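Local coordinates for protein 1-deoxy-D-xylulose 5-phosphate reductoisomerase (Zymomonas mobilis, PDB 1R0K) that catalyses the NADPH-dependent rearrangement and reduction of 1-deoxy-D-xylulose 5-phosphate to 2-C-methyl-D-erythritol 4-phosphate, using a divalent metal ion, at residues S19-Y31 with M266-M280. Residues are numbered along the deposited sequence; the frame is centred on the assembly and turned at random.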
loop_
_atom_site.group_PDB
_atom_site.type_symbol
_atom_site.label_atom_id
_atom_site.label_comp_id
_atom_site.label_asym_id
_atom_site.label_seq_id
_atom_site.Cartn_x
_atom_site.Cartn_y
_atom_site.Cartn_z
ATOM N N SER B 19 -21.457 12.227 3.135
ATOM C CA SER B 19 -20.247 12.076 2.334
ATOM C C SER B 19 -20.543 11.234 1.101
ATOM O O SER B 19 -20.006 11.486 0.019
ATOM C CB SER B 19 -19.142 11.412 3.159
ATOM O OG SER B 19 -18.731 12.243 4.234
ATOM N N THR B 20 -21.406 10.238 1.267
ATOM C CA THR B 20 -21.769 9.365 0.158
ATOM C C THR B 20 -22.550 10.150 -0.894
ATOM O O THR B 20 -22.277 10.034 -2.084
ATOM C CB THR B 20 -22.619 8.168 0.643
ATOM O OG1 THR B 20 -21.878 7.424 1.618
ATOM C CG2 THR B 20 -22.967 7.243 -0.531
ATOM N N LEU B 21 -23.517 10.954 -0.457
ATOM C CA LEU B 21 -24.309 11.748 -1.399
ATOM C C LEU B 21 -23.447 12.775 -2.126
ATOM O O LEU B 21 -23.658 13.048 -3.310
ATOM C CB LEU B 21 -25.462 12.438 -0.670
ATOM C CG LEU B 21 -26.696 11.541 -0.504
ATOM C CD1 LEU B 21 -27.687 12.172 0.443
ATOM C CD2 LEU B 21 -27.325 11.308 -1.864
ATOM N N ASP B 22 -22.477 13.340 -1.416
ATOM C CA ASP B 22 -21.570 14.316 -2.006
ATOM C C ASP B 22 -20.973 13.719 -3.281
ATOM O O ASP B 22 -21.007 14.337 -4.344
ATOM C CB ASP B 22 -20.445 14.660 -1.020
ATOM C CG ASP B 22 -19.475 15.700 -1.573
ATOM O OD1 ASP B 22 -19.728 16.912 -1.405
ATOM O OD2 ASP B 22 -18.460 15.302 -2.184
ATOM N N LEU B 23 -20.446 12.503 -3.180
ATOM C CA LEU B 23 -19.835 11.854 -4.335
ATOM C C LEU B 23 -20.849 11.468 -5.403
ATOM O O LEU B 23 -20.572 11.577 -6.596
ATOM C CB LEU B 23 -19.043 10.612 -3.895
ATOM C CG LEU B 23 -17.895 10.879 -2.914
ATOM C CD1 LEU B 23 -17.060 9.609 -2.740
ATOM C CD2 LEU B 23 -17.022 12.008 -3.441
ATOM N N ILE B 24 -22.025 11.014 -4.976
ATOM C CA ILE B 24 -23.066 10.627 -5.926
ATOM C C ILE B 24 -23.550 11.834 -6.735
ATOM O O ILE B 24 -23.685 11.764 -7.956
ATOM C CB ILE B 24 -24.285 9.999 -5.199
ATOM C CG1 ILE B 24 -23.888 8.652 -4.590
ATOM C CG2 ILE B 24 -25.447 9.821 -6.181
ATOM C CD1 ILE B 24 -24.963 8.019 -3.730
ATOM N N GLU B 25 -23.797 12.942 -6.051
ATOM C CA GLU B 25 -24.287 14.137 -6.721
ATOM C C GLU B 25 -23.300 14.817 -7.671
ATOM O O GLU B 25 -23.704 15.614 -8.522
ATOM C CB GLU B 25 -24.832 15.106 -5.679
ATOM C CG GLU B 25 -26.149 14.600 -5.096
ATOM C CD GLU B 25 -26.746 15.537 -4.078
ATOM O OE1 GLU B 25 -26.460 15.374 -2.870
ATOM O OE2 GLU B 25 -27.497 16.443 -4.496
ATOM N N ARG B 26 -22.017 14.491 -7.538
ATOM C CA ARG B 26 -20.985 15.029 -8.425
ATOM C C ARG B 26 -20.927 14.113 -9.644
ATOM O O ARG B 26 -20.150 14.337 -10.572
ATOM C CB ARG B 26 -19.612 15.010 -7.745
ATOM C CG ARG B 26 -19.499 15.882 -6.517
ATOM C CD ARG B 26 -18.182 15.643 -5.787
ATOM N NE ARG B 26 -18.099 16.466 -4.587
ATOM C CZ ARG B 26 -17.855 17.771 -4.593
ATOM N NH1 ARG B 26 -17.656 18.405 -5.740
ATOM N NH2 ARG B 26 -17.834 18.446 -3.453
ATOM N N ASN B 27 -21.759 13.077 -9.635
ATOM C CA ASN B 27 -21.768 12.105 -10.718
ATOM C C ASN B 27 -23.161 11.566 -11.024
ATOM O O ASN B 27 -23.340 10.363 -11.219
ATOM C CB ASN B 27 -20.841 10.946 -10.347
ATOM C CG ASN B 27 -19.401 11.386 -10.179
ATOM O OD1 ASN B 27 -18.691 11.593 -11.163
ATOM N ND2 ASN B 27 -18.964 11.547 -8.930
ATOM N N LEU B 28 -24.146 12.451 -11.076
ATOM C CA LEU B 28 -25.506 12.026 -11.354
ATOM C C LEU B 28 -25.654 11.443 -12.749
ATOM O O LEU B 28 -26.658 10.806 -13.059
ATOM C CB LEU B 28 -26.473 13.194 -11.149
ATOM C CG LEU B 28 -26.637 13.558 -9.671
ATOM C CD1 LEU B 28 -27.538 14.782 -9.524
ATOM C CD2 LEU B 28 -27.214 12.356 -8.926
ATOM N N ASP B 29 -24.651 11.651 -13.594
ATOM C CA ASP B 29 -24.703 11.101 -14.943
ATOM C C ASP B 29 -24.226 9.650 -14.902
ATOM O O ASP B 29 -24.405 8.897 -15.861
ATOM C CB ASP B 29 -23.815 11.917 -15.891
ATOM C CG ASP B 29 -22.348 11.866 -15.513
ATOM O OD1 ASP B 29 -22.014 12.190 -14.352
ATOM O OD2 ASP B 29 -21.526 11.508 -16.382
ATOM N N ARG B 30 -23.630 9.262 -13.777
ATOM C CA ARG B 30 -23.111 7.906 -13.597
ATOM C C ARG B 30 -23.965 7.079 -12.636
ATOM O O ARG B 30 -23.984 5.849 -12.709
ATOM C CB ARG B 30 -21.673 7.964 -13.062
ATOM C CG ARG B 30 -20.626 8.422 -14.074
ATOM C CD ARG B 30 -19.319 8.828 -13.389
ATOM N NE ARG B 30 -18.856 7.830 -12.426
ATOM C CZ ARG B 30 -17.842 8.011 -11.579
ATOM N NH1 ARG B 30 -17.171 9.159 -11.568
ATOM N NH2 ARG B 30 -17.505 7.045 -10.730
ATOM N N TYR B 31 -24.673 7.760 -11.742
ATOM C CA TYR B 31 -25.497 7.084 -10.751
ATOM C C TYR B 31 -26.954 7.506 -10.713
ATOM O O TYR B 31 -27.275 8.689 -10.812
ATOM C CB TYR B 31 -24.899 7.289 -9.359
ATOM C CG TYR B 31 -23.461 6.853 -9.263
ATOM C CD1 TYR B 31 -22.438 7.788 -9.123
ATOM C CD2 TYR B 31 -23.119 5.505 -9.346
ATOM C CE1 TYR B 31 -21.105 7.394 -9.073
ATOM C CE2 TYR B 31 -21.788 5.099 -9.295
ATOM C CZ TYR B 31 -20.787 6.047 -9.160
ATOM O OH TYR B 31 -19.469 5.647 -9.121
ATOM N N MET B 266 -13.529 10.962 4.794
ATOM C CA MET B 266 -14.190 9.685 4.566
ATOM C C MET B 266 -14.609 9.470 3.116
ATOM O O MET B 266 -15.026 8.374 2.746
ATOM C CB MET B 266 -15.401 9.540 5.491
ATOM C CG MET B 266 -15.041 9.225 6.938
ATOM S SD MET B 266 -14.062 7.702 7.092
ATOM C CE MET B 266 -15.272 6.442 6.600
ATOM N N ARG B 267 -14.511 10.510 2.291
ATOM C CA ARG B 267 -14.871 10.350 0.885
ATOM C C ARG B 267 -13.833 9.484 0.176
ATOM O O ARG B 267 -14.095 8.945 -0.896
ATOM C CB ARG B 267 -15.002 11.710 0.185
ATOM C CG ARG B 267 -16.317 12.417 0.513
ATOM C CD ARG B 267 -16.397 13.807 -0.093
ATOM N NE ARG B 267 -15.383 14.696 0.468
ATOM C CZ ARG B 267 -15.318 16.002 0.223
ATOM N NH1 ARG B 267 -16.217 16.570 -0.573
ATOM N NH2 ARG B 267 -14.345 16.734 0.757
ATOM N N THR B 268 -12.653 9.343 0.772
ATOM C CA THR B 268 -11.629 8.510 0.149
ATOM C C THR B 268 -12.050 7.042 0.240
ATOM O O THR B 268 -12.141 6.365 -0.777
ATOM C CB THR B 268 -10.240 8.729 0.788
ATOM O OG1 THR B 268 -9.777 10.044 0.452
ATOM C CG2 THR B 268 -9.234 7.694 0.267
ATOM N N PRO B 269 -12.304 6.529 1.456
ATOM C CA PRO B 269 -12.724 5.123 1.517
ATOM C C PRO B 269 -14.099 4.912 0.861
ATOM O O PRO B 269 -14.331 3.898 0.210
ATOM C CB PRO B 269 -12.726 4.820 3.021
ATOM C CG PRO B 269 -12.958 6.183 3.651
ATOM C CD PRO B 269 -12.059 7.057 2.809
ATOM N N ILE B 270 -15.010 5.870 1.024
ATOM C CA ILE B 270 -16.330 5.733 0.411
ATOM C C ILE B 270 -16.148 5.726 -1.102
ATOM O O ILE B 270 -16.692 4.868 -1.796
ATOM C CB ILE B 270 -17.288 6.893 0.816
ATOM C CG1 ILE B 270 -17.641 6.792 2.302
ATOM C CG2 ILE B 270 -18.575 6.831 -0.009
ATOM C CD1 ILE B 270 -18.442 7.969 2.825
ATOM N N GLY B 271 -15.368 6.681 -1.606
ATOM C CA GLY B 271 -15.117 6.754 -3.035
ATOM C C GLY B 271 -14.561 5.439 -3.558
ATOM O O GLY B 271 -14.851 5.031 -4.681
ATOM N N HIS B 272 -13.750 4.771 -2.744
ATOM C CA HIS B 272 -13.181 3.492 -3.149
ATOM C C HIS B 272 -14.274 2.434 -3.291
ATOM O O HIS B 272 -14.272 1.668 -4.252
ATOM C CB HIS B 272 -12.118 3.025 -2.133
ATOM C CG HIS B 272 -11.751 1.575 -2.253
ATOM N ND1 HIS B 272 -12.483 0.569 -1.656
ATOM C CD2 HIS B 272 -10.739 0.960 -2.911
ATOM C CE1 HIS B 272 -11.938 -0.601 -1.941
ATOM N NE2 HIS B 272 -10.879 -0.392 -2.702
ATOM N N THR B 273 -15.212 2.394 -2.349
ATOM C CA THR B 273 -16.263 1.384 -2.422
ATOM C C THR B 273 -17.270 1.703 -3.516
ATOM O O THR B 273 -17.849 0.803 -4.120
ATOM C CB THR B 273 -17.015 1.229 -1.072
ATOM O OG1 THR B 273 -17.789 2.403 -0.809
ATOM C CG2 THR B 273 -16.025 1.017 0.071
ATOM N N LEU B 274 -17.467 2.992 -3.777
ATOM C CA LEU B 274 -18.413 3.426 -4.797
ATOM C C LEU B 274 -17.905 3.132 -6.212
ATOM O O LEU B 274 -18.656 2.653 -7.062
ATOM C CB LEU B 274 -18.712 4.927 -4.627
ATOM C CG LEU B 274 -19.728 5.526 -5.605
ATOM C CD1 LEU B 274 -21.040 4.752 -5.522
ATOM C CD2 LEU B 274 -19.950 7.002 -5.294
ATOM N N ALA B 275 -16.626 3.388 -6.462
ATOM C CA ALA B 275 -16.056 3.154 -7.787
ATOM C C ALA B 275 -15.603 1.713 -8.047
ATOM O O ALA B 275 -15.548 1.282 -9.201
ATOM C CB ALA B 275 -14.884 4.108 -8.019
ATOM N N TRP B 276 -15.275 0.977 -6.985
ATOM C CA TRP B 276 -14.799 -0.405 -7.118
ATOM C C TRP B 276 -15.553 -1.154 -8.217
ATOM O O TRP B 276 -16.779 -1.083 -8.286
ATOM C CB TRP B 276 -14.959 -1.158 -5.793
ATOM C CG TRP B 276 -14.132 -2.400 -5.743
ATOM C CD1 TRP B 276 -12.817 -2.496 -5.377
ATOM C CD2 TRP B 276 -14.527 -3.708 -6.168
ATOM N NE1 TRP B 276 -12.370 -3.783 -5.553
ATOM C CE2 TRP B 276 -13.397 -4.547 -6.037
ATOM C CE3 TRP B 276 -15.725 -4.252 -6.650
ATOM C CZ2 TRP B 276 -13.431 -5.904 -6.374
ATOM C CZ3 TRP B 276 -15.760 -5.602 -6.985
ATOM C CH2 TRP B 276 -14.617 -6.413 -6.845
ATOM N N PRO B 277 -14.835 -1.914 -9.067
ATOM C CA PRO B 277 -13.386 -2.140 -9.090
ATOM C C PRO B 277 -12.552 -1.024 -9.723
ATOM O O PRO B 277 -11.337 -1.164 -9.876
ATOM C CB PRO B 277 -13.265 -3.453 -9.856
ATOM C CG PRO B 277 -14.344 -3.307 -10.883
ATOM C CD PRO B 277 -15.506 -2.772 -10.064
ATOM N N LYS B 278 -13.201 0.072 -10.099
ATOM C CA LYS B 278 -12.500 1.203 -10.698
ATOM C C LYS B 278 -12.175 2.209 -9.599
ATOM O O LYS B 278 -12.397 1.946 -8.418
ATOM C CB LYS B 278 -13.383 1.877 -11.752
ATOM C CG LYS B 278 -13.873 0.945 -12.842
ATOM C CD LYS B 278 -14.787 1.683 -13.810
ATOM C CE LYS B 278 -15.228 0.780 -14.954
ATOM N NZ LYS B 278 -16.117 1.500 -15.908
ATOM N N ARG B 279 -11.644 3.360 -9.995
ATOM C CA ARG B 279 -11.323 4.421 -9.049
ATOM C C ARG B 279 -11.998 5.686 -9.559
ATOM O O ARG B 279 -12.175 5.860 -10.769
ATOM C CB ARG B 279 -9.809 4.649 -8.971
ATOM C CG ARG B 279 -9.025 3.518 -8.330
ATOM C CD ARG B 279 -9.017 3.615 -6.812
ATOM N NE ARG B 279 -8.172 2.577 -6.219
ATOM C CZ ARG B 279 -7.771 2.567 -4.951
ATOM N NH1 ARG B 279 -8.134 3.541 -4.122
ATOM N NH2 ARG B 279 -6.997 1.582 -4.508
ATOM N N MET B 280 -12.392 6.557 -8.642
ATOM C CA MET B 280 -13.035 7.807 -9.022
ATOM C C MET B 280 -12.366 8.942 -8.277
ATOM O O MET B 280 -11.779 8.744 -7.217
ATOM C CB MET B 280 -14.519 7.787 -8.655
ATOM C CG MET B 280 -14.779 7.824 -7.158
ATOM S SD MET B 280 -16.522 7.594 -6.736
ATOM C CE MET B 280 -17.208 9.211 -7.175
HETATM O O HOH W 1 -19.510 2.939 -10.086
#
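Asp22 holds two arginines at once, Arg26 of its own segment and Arg267 across the contact. The network lies at one margin of a helix pair: helix 15-25, the first helix of the Rossmann-type NADPH-binding domain, and helix 267-275, far on in the chain. The axes of 19-25 and 267-275 come within 9.6 Å and cross at -56°. Arg26 grips the carboxylate side-on, with NE to OD2 at 2.7 Å and NH2 to OD1. Arg267 NH1 donates to the same OD2 at 3.0 Å, although the place of NH1 is less sure. The Asp22 carboxylate and Arg267 guanidinium planes stand 67° apart. With CG anti to the backbone N (chi1 -179°), Asp22 points its carboxylate at the Arg267 chain. Arg267 NH2 also bridges to Asp265. Putting an alanine here would probably leave Arg26 and Arg267 near each other with no carboxylate to offset their charge.

Next to this network Leu23 is a knob in a hole formed by Arg267, Ile270, Gly271 and Leu274. Its CD1 rests directly on the Gly271 backbone, 3.5 Å from CA, where a CB would be tight against it. Ile270 CD1 packs on Ser19 CB. Thr20 and Ile24 touch strand 5-10, and Thr20, Ile270 and Leu274 touch strand 96-99, so the pair packs against the parallel sheet.

At the far end Leu274 comes up against Tyr31. Its CD1 lies over one face of the ring, 4.2 Å from the centroid, in a CH-pi contact. A water joins Tyr31 OH to Leu274 O. Asn27 ND2 donates to Leu23 O in the carbonyl plane, which fixes the amide beside Met280. The Met280 chain bends at chi3 and brings CE to 3.4 Å from Asn27 ND2 and 4.0 Å from Leu23 CB.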